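Side-chain contacts in Glyoxalase/bleomycin resisance protein/dioxygenase (Streptomyces sp. CB03234, PDB 5UJP), which belongs to the glyoxalase/bleomycin resistance/dioxygenase superfamily, binds calcium and riboflavin, and may have dioxygenase activity: residues E13-F18 against L50-W55; F18-V23 against L39-K44; G66-T71 against Q99-D104; A76-L81 against V86-P91. All coordinates share one frame; numbering follows the deposited sequence.

Contact 1 of 4, residues E13-F18 against L50-W55; sequences EKAKDF and LVLVDW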
loop_
_atom_site.group_PDB
_atom_site.type_symbol
_atom_site.label_atom_id
_atom_site.label_comp_id
_atom_site.label_asym_id
_atom_site.label_seq_id
_atom_site.Cartn_x
_atom_site.Cartn_y
_atom_site.Cartn_z
ATOM N N GLU A 13 -1.071 -20.263 -0.476
ATOM C CA GLU A 13 -1.621 -20.974 -1.624
ATOM C C GLU A 13 -3.075 -20.585 -1.866
ATOM O O GLU A 13 -3.481 -20.345 -3.014
ATOM C CB GLU A 13 -1.499 -22.483 -1.423
ATOM C CG GLU A 13 -1.794 -23.227 -2.714
ATOM C CD GLU A 13 -0.769 -22.940 -3.803
ATOM O OE1 GLU A 13 0.377 -22.605 -3.456
ATOM O OE2 GLU A 13 -1.093 -23.070 -5.005
ATOM N N LYS A 14 -3.869 -20.502 -0.800
ATOM C CA LYS A 14 -5.251 -20.038 -0.947
ATOM C C LYS A 14 -5.290 -18.588 -1.411
ATOM O O LYS A 14 -6.186 -18.210 -2.167
ATOM C CB LYS A 14 -6.020 -20.182 0.380
ATOM C CG LYS A 14 -6.181 -21.662 0.837
ATOM C CD LYS A 14 -6.953 -21.816 2.128
ATOM C CE LYS A 14 -7.139 -23.284 2.539
ATOM N NZ LYS A 14 -7.761 -23.391 3.876
ATOM N N ALA A 15 -4.344 -17.765 -0.978
ATOM C CA ALA A 15 -4.300 -16.385 -1.441
ATOM C C ALA A 15 -3.955 -16.323 -2.923
ATOM O O ALA A 15 -4.512 -15.505 -3.662
ATOM C CB ALA A 15 -3.298 -15.587 -0.604
ATOM N N LYS A 16 -3.035 -17.169 -3.376
ATOM C CA LYS A 16 -2.754 -17.206 -4.812
ATOM C C LYS A 16 -3.994 -17.568 -5.628
ATOM O O LYS A 16 -4.289 -16.929 -6.657
ATOM C CB LYS A 16 -1.645 -18.203 -5.104
ATOM C CG LYS A 16 -1.251 -18.299 -6.547
ATOM C CD LYS A 16 -0.072 -19.259 -6.721
ATOM C CE LYS A 16 0.447 -19.307 -8.158
ATOM N NZ LYS A 16 1.506 -20.385 -8.346
ATOM N N ASP A 17 -4.719 -18.612 -5.209
ATOM C CA ASP A 17 -5.970 -18.968 -5.885
ATOM C C ASP A 17 -6.886 -17.757 -5.976
ATOM O O ASP A 17 -7.470 -17.476 -7.025
ATOM C CB ASP A 17 -6.713 -20.044 -5.095
ATOM C CG ASP A 17 -6.029 -21.408 -5.118
ATOM O OD1 ASP A 17 -5.185 -21.701 -5.993
ATOM O OD2 ASP A 17 -6.354 -22.192 -4.211
ATOM N N PHE A 18 -7.056 -17.042 -4.862
ATOM C CA PHE A 18 -7.991 -15.917 -4.837
ATOM C C PHE A 18 -7.531 -14.779 -5.742
ATOM O O PHE A 18 -8.290 -14.317 -6.609
ATOM C CB PHE A 18 -8.189 -15.419 -3.411
ATOM C CG PHE A 18 -9.176 -14.273 -3.316
ATOM C CD1 PHE A 18 -10.537 -14.530 -3.362
ATOM C CD2 PHE A 18 -8.739 -12.952 -3.200
ATOM C CE1 PHE A 18 -11.440 -13.473 -3.304
ATOM C CE2 PHE A 18 -9.639 -11.907 -3.126
ATOM C CZ PHE A 18 -10.995 -12.175 -3.166
ATOM N N LEU A 50 0.946 -6.205 -5.504
ATOM C CA LEU A 50 0.684 -6.704 -4.157
ATOM C C LEU A 50 1.555 -7.933 -3.953
ATOM O O LEU A 50 1.615 -8.806 -4.819
ATOM C CB LEU A 50 -0.804 -7.091 -3.971
ATOM C CG LEU A 50 -1.844 -6.044 -4.367
ATOM C CD1 LEU A 50 -3.281 -6.571 -4.175
ATOM C CD2 LEU A 50 -1.623 -4.788 -3.533
ATOM N N VAL A 51 2.206 -8.013 -2.806
ATOM C CA VAL A 51 2.931 -9.201 -2.403
ATOM C C VAL A 51 2.140 -9.835 -1.277
ATOM O O VAL A 51 1.799 -9.179 -0.282
ATOM C CB VAL A 51 4.371 -8.874 -1.974
ATOM C CG1 VAL A 51 5.164 -10.172 -1.771
ATOM C CG2 VAL A 51 5.024 -8.007 -3.019
ATOM N N LEU A 52 1.886 -11.135 -1.404
ATOM C CA LEU A 52 0.984 -11.832 -0.505
ATOM C C LEU A 52 1.859 -12.534 0.521
ATOM O O LEU A 52 2.437 -13.590 0.237
ATOM C CB LEU A 52 0.131 -12.827 -1.301
ATOM C CG LEU A 52 -0.580 -12.217 -2.517
ATOM C CD1 LEU A 52 -1.406 -13.289 -3.268
ATOM C CD2 LEU A 52 -1.507 -11.044 -2.119
ATOM N N VAL A 53 1.966 -11.940 1.713
ATOM C CA VAL A 53 3.013 -12.277 2.669
ATOM C C VAL A 53 2.422 -12.880 3.943
ATOM O O VAL A 53 1.265 -12.674 4.307
ATOM C CB VAL A 53 3.926 -11.085 3.035
ATOM C CG1 VAL A 53 4.441 -10.369 1.781
ATOM C CG2 VAL A 53 3.188 -10.087 3.941
ATOM N N ASP A 54 3.277 -13.599 4.672
ATOM C CA ASP A 54 2.845 -14.142 5.950
ATOM C C ASP A 54 3.856 -13.924 7.062
ATOM O O ASP A 54 3.760 -14.598 8.101
ATOM C CB ASP A 54 2.401 -15.618 5.838
ATOM C CG ASP A 54 3.534 -16.540 5.379
ATOM O OD1 ASP A 54 4.639 -16.053 5.079
ATOM O OD2 ASP A 54 3.306 -17.775 5.279
ATOM N N TRP A 55 4.811 -13.009 6.874
ATOM C CA TRP A 55 5.947 -12.872 7.781
ATOM C C TRP A 55 6.039 -11.534 8.520
ATOM O O TRP A 55 7.072 -11.260 9.138
ATOM C CB TRP A 55 7.256 -13.136 7.030
ATOM C CG TRP A 55 7.455 -12.274 5.820
ATOM C CD1 TRP A 55 7.882 -10.970 5.784
ATOM C CD2 TRP A 55 7.312 -12.693 4.460
ATOM N NE1 TRP A 55 7.955 -10.535 4.457
ATOM C CE2 TRP A 55 7.616 -11.583 3.636
ATOM C CE3 TRP A 55 6.935 -13.904 3.857
ATOM C CZ2 TRP A 55 7.578 -11.657 2.244
ATOM C CZ3 TRP A 55 6.881 -13.963 2.486
ATOM C CH2 TRP A 55 7.185 -12.843 1.691
#
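Ala15 on the helix and Leu52 on the strand bring the two backbones closest, with 7.0 Å between the CA of Ala15 and the CA of Leu52, and the side chains of both leave their backbones toward each other. The contact is small and almost entirely the work of one methyl group. Leu52 CD1 lies 4.0 Å from Ala15 CB, an apolar touch between two buried side chains. The same methyl also rests against the helix backbone, 3.8 Å from Ala15 O and 4.2 Å from Lys16 N, so that it meets the peptide linking these two residues as well as the short alanine side chain. Leu52 reaches this far because CG stands anti to the carbonyl carbon (chi1 -52°) and CD1 then continues the chain in an extended course (chi2 180°), leaving CD2 as the branch turned off the line. Lys16 contributes little beyond its backbone: its fully extended side chain leads away from Leu52, passes Leu39 and Arg37, and ends in a salt bridge with Asp30. Glu13, one turn earlier on the helix, forms another salt bridge with Arg37. Among its neighbours, helix 12-23 lies across one face of the sheet in which strand 48-53 runs between strands 3-8 and 37-42; Leu52 is packed by Val7, Leu39 and Tyr19, its carbonyl accepts a hydrogen bond from Gln12 NE2, and Ala15 also touches Val9.

Contact 2 of 4, residues F18-V23 against L39-K44; sequences FYVETV and LQVAPK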
loop_
_atom_site.group_PDB
_atom_site.type_symbol
_atom_site.label_atom_id
_atom_site.label_comp_id
_atom_site.label_asym_id
_atom_site.label_seq_id
_atom_site.Cartn_x
_atom_site.Cartn_y
_atom_site.Cartn_z
ATOM N N PHE A 18 -7.056 -17.042 -4.862
ATOM C CA PHE A 18 -7.991 -15.917 -4.837
ATOM C C PHE A 18 -7.531 -14.779 -5.742
ATOM O O PHE A 18 -8.290 -14.317 -6.609
ATOM C CB PHE A 18 -8.189 -15.419 -3.411
ATOM C CG PHE A 18 -9.176 -14.273 -3.316
ATOM C CD1 PHE A 18 -10.537 -14.530 -3.362
ATOM C CD2 PHE A 18 -8.739 -12.952 -3.200
ATOM C CE1 PHE A 18 -11.440 -13.473 -3.304
ATOM C CE2 PHE A 18 -9.639 -11.907 -3.126
ATOM C CZ PHE A 18 -10.995 -12.175 -3.166
ATOM N N TYR A 19 -6.296 -14.288 -5.550
ATOM C CA TYR A 19 -5.892 -13.075 -6.266
ATOM C C TYR A 19 -5.649 -13.352 -7.742
ATOM O O TYR A 19 -5.982 -12.520 -8.584
ATOM C CB TYR A 19 -4.649 -12.418 -5.642
ATOM C CG TYR A 19 -4.998 -11.699 -4.363
ATOM C CD1 TYR A 19 -5.393 -10.348 -4.377
ATOM C CD2 TYR A 19 -4.927 -12.353 -3.141
ATOM C CE1 TYR A 19 -5.730 -9.697 -3.242
ATOM C CE2 TYR A 19 -5.264 -11.682 -1.949
ATOM C CZ TYR A 19 -5.663 -10.355 -2.009
ATOM O OH TYR A 19 -6.012 -9.666 -0.834
ATOM N N VAL A 20 -5.021 -14.471 -8.063
ATOM C CA VAL A 20 -4.695 -14.738 -9.456
ATOM C C VAL A 20 -5.896 -15.316 -10.191
ATOM O O VAL A 20 -6.298 -14.826 -11.262
ATOM C CB VAL A 20 -3.463 -15.661 -9.549
ATOM C CG1 VAL A 20 -3.128 -15.959 -11.027
ATOM C CG2 VAL A 20 -2.260 -15.050 -8.822
ATOM N N GLU A 21 -6.469 -16.400 -9.660
ATOM C CA GLU A 21 -7.496 -17.097 -10.434
ATOM C C GLU A 21 -8.871 -16.448 -10.282
ATOM O O GLU A 21 -9.562 -16.215 -11.273
ATOM C CB GLU A 21 -7.515 -18.582 -10.055
ATOM C CG GLU A 21 -6.174 -19.297 -10.169
ATOM C CD GLU A 21 -5.736 -19.498 -11.597
ATOM O OE1 GLU A 21 -6.559 -19.992 -12.397
ATOM O OE2 GLU A 21 -4.567 -19.190 -11.915
ATOM N N THR A 22 -9.293 -16.160 -9.051
ATOM C CA THR A 22 -10.626 -15.628 -8.812
ATOM C C THR A 22 -10.720 -14.159 -9.206
ATOM O O THR A 22 -11.559 -13.799 -10.037
ATOM C CB THR A 22 -11.021 -15.837 -7.356
ATOM O OG1 THR A 22 -11.076 -17.249 -7.087
ATOM C CG2 THR A 22 -12.376 -15.185 -7.067
ATOM N N VAL A 23 -9.828 -13.315 -8.669
ATOM C CA VAL A 23 -9.919 -11.889 -8.950
ATOM C C VAL A 23 -9.366 -11.566 -10.340
ATOM O O VAL A 23 -9.855 -10.663 -11.033
ATOM C CB VAL A 23 -9.190 -11.105 -7.828
ATOM C CG1 VAL A 23 -9.100 -9.616 -8.181
ATOM C CG2 VAL A 23 -9.898 -11.266 -6.502
ATOM N N LEU A 39 5.425 -14.043 -3.377
ATOM C CA LEU A 39 4.254 -14.285 -4.216
ATOM C C LEU A 39 3.696 -12.910 -4.558
ATOM O O LEU A 39 3.135 -12.232 -3.685
ATOM C CB LEU A 39 3.248 -15.120 -3.426
ATOM C CG LEU A 39 1.913 -15.429 -4.124
ATOM C CD1 LEU A 39 2.099 -16.108 -5.502
ATOM C CD2 LEU A 39 1.015 -16.267 -3.177
ATOM N N GLN A 40 3.873 -12.493 -5.813
ATOM C CA GLN A 40 3.626 -11.117 -6.218
ATOM C C GLN A 40 2.639 -11.081 -7.377
ATOM O O GLN A 40 2.816 -11.804 -8.361
ATOM C CB GLN A 40 4.945 -10.445 -6.608
ATOM C CG GLN A 40 4.811 -8.964 -6.949
ATOM C CD GLN A 40 6.148 -8.344 -7.269
ATOM O OE1 GLN A 40 7.182 -9.010 -7.230
ATOM N NE2 GLN A 40 6.131 -7.096 -7.634
ATOM N N VAL A 41 1.618 -10.224 -7.267
ATOM C CA VAL A 41 0.560 -10.090 -8.270
ATOM C C VAL A 41 0.337 -8.619 -8.590
ATOM O O VAL A 41 0.709 -7.723 -7.835
ATOM C CB VAL A 41 -0.754 -10.768 -7.834
ATOM C CG1 VAL A 41 -0.457 -12.210 -7.492
ATOM C CG2 VAL A 41 -1.404 -10.031 -6.685
ATOM N N ALA A 42 -0.284 -8.363 -9.745
ATOM C CA ALA A 42 -0.602 -6.971 -10.080
ATOM C C ALA A 42 -1.768 -6.948 -11.052
ATOM O O ALA A 42 -1.840 -7.825 -11.920
ATOM C CB ALA A 42 0.610 -6.256 -10.729
ATOM N N PRO A 43 -2.645 -5.955 -10.975
ATOM C CA PRO A 43 -3.698 -5.830 -11.983
ATOM C C PRO A 43 -3.082 -5.632 -13.345
ATOM O O PRO A 43 -2.005 -5.036 -13.489
ATOM C CB PRO A 43 -4.460 -4.565 -11.556
ATOM C CG PRO A 43 -4.185 -4.385 -10.167
ATOM C CD PRO A 43 -2.727 -4.847 -10.001
ATOM N N LYS A 44 -3.788 -6.140 -14.362
ATOM C CA LYS A 44 -3.378 -5.859 -15.709
ATOM C C LYS A 44 -3.425 -4.358 -15.941
ATOM O O LYS A 44 -4.373 -3.674 -15.539
ATOM C CB LYS A 44 -4.298 -6.576 -16.704
#
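Apolar contacts alone join Tyr19 and Val20 to Val41, whose two methyls are shared out between the two helix residues. Val41 CG1 meets Val20 CG2 at 3.6 Å, the nearer of the two touches, methyl against methyl, with the valines crossing obliquely. Val41 CG2 lies 4.2 Å from Tyr19 CB, so it is CB of the tyrosine, at the base of the ring, that touches the strand. In Val41 CG1 stands anti to the carbonyl carbon (chi1 -55°), which leaves CG2 between the backbone N and the carbonyl carbon; the fork thus opens toward two successive helix positions. The pairing places helix 12-23 over a mixed four-stranded sheet, an arrangement found in the βαβββ modules from which the vicinal oxygen chelate fold is built. Ring faces are packed within the helix segment: Phe18 CD2 sits 3.8 Å above one face of the Tyr19 ring, displaced toward its rim, and Val23 CG2 comes 3.4 Å above the Phe18 ring plane, also near the rim. Hydrogen bonds make up the polar part. The Tyr19 ring leads away from Val41 and carries OH to a hydrogen bond with Asp104 OD2. Within the helix, Val23 N bonds to Phe18 O at 2.8 Å, a wider pi-type turn. Val41 is itself held in the sheet by backbone hydrogen bonding to Leu50 of strand 48-53.

Contact 3 of 4, residues G66-T71 against Q99-D104; sequences GLLLRT and QAMFSD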
loop_
_atom_site.group_PDB
_atom_site.type_symbol
_atom_site.label_atom_id
_atom_site.label_comp_id
_atom_site.label_asym_id
_atom_site.label_seq_id
_atom_site.Cartn_x
_atom_site.Cartn_y
_atom_site.Cartn_z
ATOM N N GLY A 66 -8.158 0.331 3.796
ATOM C CA GLY A 66 -7.782 1.651 3.321
ATOM C C GLY A 66 -6.915 1.657 2.068
ATOM O O GLY A 66 -6.201 2.643 1.830
ATOM N N LEU A 67 -6.934 0.583 1.280
ATOM C CA LEU A 67 -6.182 0.496 0.027
ATOM C C LEU A 67 -7.135 0.670 -1.164
ATOM O O LEU A 67 -8.181 0.010 -1.230
ATOM C CB LEU A 67 -5.493 -0.878 -0.037
ATOM C CG LEU A 67 -4.519 -1.155 -1.176
ATOM C CD1 LEU A 67 -3.296 -1.864 -0.642
ATOM C CD2 LEU A 67 -5.234 -2.009 -2.123
ATOM N N LEU A 68 -6.778 1.556 -2.113
ATOM C CA LEU A 68 -7.546 1.740 -3.349
ATOM C C LEU A 68 -6.625 1.571 -4.556
ATOM O O LEU A 68 -5.544 2.159 -4.618
ATOM C CB LEU A 68 -8.166 3.151 -3.424
ATOM C CG LEU A 68 -9.306 3.547 -2.533
ATOM C CD1 LEU A 68 -9.548 5.021 -2.807
ATOM C CD2 LEU A 68 -10.538 2.716 -2.874
ATOM N N LEU A 69 -7.066 0.771 -5.521
ATOM C CA LEU A 69 -6.381 0.604 -6.796
ATOM C C LEU A 69 -7.251 1.124 -7.922
ATOM O O LEU A 69 -8.458 0.949 -7.929
ATOM C CB LEU A 69 -6.087 -0.891 -7.071
ATOM C CG LEU A 69 -5.296 -1.612 -5.984
ATOM C CD1 LEU A 69 -5.204 -3.091 -6.313
ATOM C CD2 LEU A 69 -3.904 -0.999 -5.898
ATOM N N ARG A 70 -6.643 1.765 -8.885
ATOM C CA ARG A 70 -7.394 2.271 -10.025
ATOM C C ARG A 70 -7.966 1.123 -10.834
ATOM O O ARG A 70 -7.344 0.067 -10.972
ATOM C CB ARG A 70 -6.454 3.085 -10.923
ATOM C CG ARG A 70 -7.191 3.664 -12.198
ATOM C CD ARG A 70 -6.251 4.236 -13.194
ATOM N N THR A 71 -9.168 1.346 -11.382
ATOM C CA THR A 71 -9.748 0.465 -12.387
ATOM C C THR A 71 -10.399 1.324 -13.452
ATOM O O THR A 71 -10.758 2.476 -13.202
ATOM C CB THR A 71 -10.743 -0.552 -11.801
ATOM O OG1 THR A 71 -11.224 -1.378 -12.856
ATOM C CG2 THR A 71 -11.954 0.147 -11.132
ATOM N N GLN A 99 -16.433 3.884 -6.675
ATOM C CA GLN A 99 -15.569 2.940 -5.970
ATOM C C GLN A 99 -16.334 1.752 -5.415
ATOM O O GLN A 99 -17.537 1.794 -5.213
ATOM C CB GLN A 99 -14.743 3.595 -4.855
ATOM C CG GLN A 99 -15.501 4.012 -3.681
ATOM C CD GLN A 99 -14.568 4.629 -2.605
ATOM O OE1 GLN A 99 -14.530 4.189 -1.460
ATOM N NE2 GLN A 99 -13.787 5.604 -3.003
ATOM N N ALA A 100 -15.590 0.686 -5.147
ATOM C CA ALA A 100 -16.180 -0.479 -4.522
ATOM C C ALA A 100 -15.117 -1.175 -3.701
ATOM O O ALA A 100 -13.917 -0.972 -3.904
ATOM C CB ALA A 100 -16.675 -1.470 -5.571
HETATM N N MSE A 101 -15.562 -2.002 -2.738
HETATM C CA MSE A 101 -14.639 -2.734 -1.874
HETATM C C MSE A 101 -14.990 -4.201 -1.929
HETATM O O MSE A 101 -16.167 -4.556 -2.047
HETATM C CB MSE A 101 -14.798 -2.241 -0.430
HETATM C CG MSE A 101 -15.117 -0.762 -0.321
HETATM SE SE MSE A 101 -13.683 0.388 -1.006
HETATM C CE MSE A 101 -12.322 -0.041 0.316
ATOM N N PHE A 102 -13.995 -5.059 -1.844
ATOM C CA PHE A 102 -14.230 -6.466 -1.677
ATOM C C PHE A 102 -13.210 -7.047 -0.705
ATOM O O PHE A 102 -12.165 -6.446 -0.425
ATOM C CB PHE A 102 -14.191 -7.215 -3.011
ATOM C CG PHE A 102 -12.841 -7.194 -3.728
ATOM C CD1 PHE A 102 -12.499 -6.166 -4.595
ATOM C CD2 PHE A 102 -11.953 -8.280 -3.596
ATOM C CE1 PHE A 102 -11.297 -6.177 -5.288
ATOM C CE2 PHE A 102 -10.749 -8.292 -4.281
ATOM C CZ PHE A 102 -10.398 -7.217 -5.118
ATOM N N SER A 103 -13.528 -8.206 -0.162
ATOM C CA SER A 103 -12.713 -8.831 0.860
ATOM C C SER A 103 -12.091 -10.106 0.311
ATOM O O SER A 103 -12.726 -10.833 -0.469
ATOM C CB SER A 103 -13.584 -9.208 2.069
ATOM O OG SER A 103 -13.957 -8.071 2.832
ATOM N N ASP A 104 -10.856 -10.381 0.732
ATOM C CA ASP A 104 -10.211 -11.644 0.419
ATOM C C ASP A 104 -10.578 -12.689 1.472
ATOM O O ASP A 104 -11.298 -12.386 2.435
ATOM C CB ASP A 104 -8.697 -11.400 0.183
ATOM C CG ASP A 104 -7.865 -11.342 1.431
ATOM O OD1 ASP A 104 -8.392 -11.392 2.551
ATOM O OD2 ASP A 104 -6.616 -11.202 1.286
#
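Leu68 and Met101 meet across the second mixed sheet of this vicinal oxygen chelate fold, on strands that are not direct neighbours: strand 109-113 runs between strands 67-70 and 97-103. The strand axes accordingly stay 8.8 Å apart at closest approach, with their directions at 121°, and the CA of Leu68 is 8.5 Å from the CA of Met101. Side chains must therefore span the gap over the middle strand. Leu68 points toward the other segment and divides its two methyls between two partners. CD2 lies 4.3 Å from SE of Met101, which is a selenomethionine, while CD1 lies 4.3 Å from NE2 of Gln99. Gln99 runs out extended through CG (chi2 179°) and brings its amide near Leu68. Met101 instead folds, and its last bond (chi3 -66°) swings CE round toward the backbone of the first strand, 4.4 Å from Leu67 O. Gln99 is a riboflavin-binding residue in this protein; in the present model a buffer molecule, MES, lies about 4 Å from its side chain and may mark the pocket. One methyl of Leu68 thus touches the amide of a ligand-binding side chain. Around the contact, Leu67 and Leu69 hydrogen-bond to the backbone of Gly111 in the intervening strand. Leu68 and Leu69 also pair antiparallel with a strand of the second subunit, continuing the sheet across the dimer interface, and Leu68 packs there on Leu4 of that subunit.

Contact 4 of 4, residues A76-L81 against V86-P91; sequences ADCARL and VAVDGP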
loop_
_atom_site.group_PDB
_atom_site.type_symbol
_atom_site.label_atom_id
_atom_site.label_comp_id
_atom_site.label_asym_id
_atom_site.label_seq_id
_atom_site.Cartn_x
_atom_site.Cartn_y
_atom_site.Cartn_z
ATOM N N ALA A 76 -17.972 -3.338 -14.056
ATOM C CA ALA A 76 -17.602 -4.630 -14.633
ATOM C C ALA A 76 -16.868 -5.486 -13.629
ATOM O O ALA A 76 -17.121 -6.692 -13.521
ATOM C CB ALA A 76 -16.723 -4.434 -15.857
ATOM N N ASP A 77 -15.925 -4.884 -12.909
ATOM C CA ASP A 77 -15.186 -5.638 -11.909
ATOM C C ASP A 77 -16.128 -6.213 -10.859
ATOM O O ASP A 77 -15.980 -7.382 -10.460
ATOM C CB ASP A 77 -14.179 -4.725 -11.218
ATOM C CG ASP A 77 -13.056 -4.277 -12.141
ATOM O OD1 ASP A 77 -12.831 -4.899 -13.198
ATOM O OD2 ASP A 77 -12.407 -3.273 -11.782
ATOM N N CYS A 78 -17.106 -5.412 -10.400
ATOM C CA CYS A 78 -18.005 -5.891 -9.351
ATOM C C CYS A 78 -18.882 -7.024 -9.846
ATOM O O CYS A 78 -19.160 -7.969 -9.101
ATOM C CB CYS A 78 -18.855 -4.741 -8.826
ATOM S SG CYS A 78 -17.967 -3.577 -7.801
ATOM N N ALA A 79 -19.350 -6.943 -11.083
ATOM C CA ALA A 79 -20.243 -7.990 -11.576
ATOM C C ALA A 79 -19.496 -9.314 -11.665
ATOM O O ALA A 79 -20.025 -10.376 -11.297
ATOM C CB ALA A 79 -20.794 -7.572 -12.937
ATOM N N ARG A 80 -18.239 -9.253 -12.103
ATOM C CA ARG A 80 -17.436 -10.459 -12.247
ATOM C C ARG A 80 -17.120 -11.044 -10.885
ATOM O O ARG A 80 -17.171 -12.264 -10.695
ATOM C CB ARG A 80 -16.156 -10.129 -13.001
ATOM C CG ARG A 80 -15.316 -11.354 -13.381
ATOM C CD ARG A 80 -14.049 -10.909 -14.115
ATOM N NE ARG A 80 -13.323 -12.007 -14.751
ATOM C CZ ARG A 80 -12.282 -12.643 -14.212
ATOM N NH1 ARG A 80 -11.837 -12.300 -13.019
ATOM N NH2 ARG A 80 -11.680 -13.628 -14.872
ATOM N N LEU A 81 -16.764 -10.187 -9.929
ATOM C CA LEU A 81 -16.453 -10.668 -8.581
ATOM C C LEU A 81 -17.667 -11.344 -7.939
ATOM O O LEU A 81 -17.561 -12.477 -7.428
ATOM C CB LEU A 81 -15.940 -9.510 -7.724
ATOM C CG LEU A 81 -14.527 -9.048 -8.092
ATOM C CD1 LEU A 81 -14.244 -7.686 -7.484
ATOM C CD2 LEU A 81 -13.502 -10.083 -7.583
ATOM N N VAL A 86 -17.613 -13.602 -4.620
ATOM C CA VAL A 86 -16.867 -12.686 -3.782
ATOM C C VAL A 86 -17.811 -11.646 -3.205
ATOM O O VAL A 86 -18.662 -11.115 -3.912
ATOM C CB VAL A 86 -15.743 -12.027 -4.597
ATOM C CG1 VAL A 86 -14.990 -10.983 -3.737
ATOM C CG2 VAL A 86 -14.802 -13.090 -5.129
ATOM N N ALA A 87 -17.621 -11.313 -1.927
ATOM C CA ALA A 87 -18.420 -10.273 -1.288
ATOM C C ALA A 87 -17.974 -8.899 -1.780
ATOM O O ALA A 87 -16.793 -8.559 -1.674
ATOM C CB ALA A 87 -18.255 -10.342 0.229
ATOM N N VAL A 88 -18.930 -8.097 -2.267
ATOM C CA VAL A 88 -18.647 -6.764 -2.804
ATOM C C VAL A 88 -19.550 -5.711 -2.168
ATOM O O VAL A 88 -20.772 -5.887 -2.087
ATOM C CB VAL A 88 -18.773 -6.691 -4.332
ATOM C CG1 VAL A 88 -18.628 -5.268 -4.796
ATOM C CG2 VAL A 88 -17.775 -7.606 -5.021
ATOM N N ASP A 89 -18.952 -4.591 -1.764
ATOM C CA ASP A 89 -19.666 -3.417 -1.271
ATOM C C ASP A 89 -19.530 -2.334 -2.330
ATOM O O ASP A 89 -18.420 -1.873 -2.630
ATOM C CB ASP A 89 -19.062 -2.957 0.054
ATOM C CG ASP A 89 -19.829 -1.804 0.703
ATOM O OD1 ASP A 89 -20.870 -1.386 0.184
ATOM O OD2 ASP A 89 -19.383 -1.331 1.780
ATOM N N GLY A 90 -20.647 -1.952 -2.918
ATOM C CA GLY A 90 -20.614 -0.952 -3.957
ATOM C C GLY A 90 -21.060 -1.561 -5.259
ATOM O O GLY A 90 -21.604 -2.673 -5.276
ATOM N N PRO A 91 -20.807 -0.868 -6.389
ATOM C CA PRO A 91 -20.139 0.433 -6.459
ATOM C C PRO A 91 -20.956 1.572 -5.890
ATOM O O PRO A 91 -22.197 1.488 -5.832
ATOM C CB PRO A 91 -19.949 0.661 -7.963
ATOM C CG PRO A 91 -20.019 -0.670 -8.576
ATOM C CD PRO A 91 -21.015 -1.438 -7.728
#
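Cys78 SG fits like a peg into a notch between Val88 and Pro91, 3.5 Å from Val88 CG1 and 3.6 Å from Pro91 CG. The walls of the notch are a valine methyl and a proline ring; Gly90 lies between them, in a backbone conformation that leaves no room for a CB beside the carbonyl O of Asp89, and Pro91 follows a cis peptide bond. One helical turn on, Leu81 provides a second bump. Its CB rests against Val88 CG2, at 3.8 Å, and Val86 CB, at 4.0 Å, both on its strand side. Val88 is consequently the ridge dividing the two helix residues: CG1, anti to the backbone N (chi1 173°), goes to the cysteine and CG2 to the leucine. At the tight end, where the chain turns back, Val86 N donates a hydrogen bond to Leu81 O, 3.0 Å long. Val86 CB lies close against the same oxygen at 3.4 Å. The helix and strand 88-91 run nearly antiparallel, with 154° between their directions, as expected of elements joined by so short a connection. On the sheet, Cys78 continues onto Ala100, and Leu81 and Val86 onto Phe102 of strand 97-103; Val23, Thr22 and Phe18 of helix 12-23 close the neighbouring side.

Contacts 1 and 2 are consecutive parts of one helix laid on adjacent strands, their centres 9 Å apart; contact 2 is nested within the chain loop closed by contact 1, and Leu52 CD1 meets Tyr19 CD2 at 3.6 Å. Contact 4 is likewise nested within contact 3, the centres 10 Å apart, with a hydrogen bond of 2.8 Å between Met101 O and Asp89 N. These halves are tied by the bond of Tyr19 OH to Asp104 OD2, 2.7 Å long, and Phe18 CE1 packs 3.8 Å from Val86 CG2. Contact 3 holds riboflavin-binding Gln99; the side chain of Pro91 in contact 4 lies about 7 Å from that of Gln99, and Lys16 in contact 1 about 10 Å from Gln31, side chain to side chain.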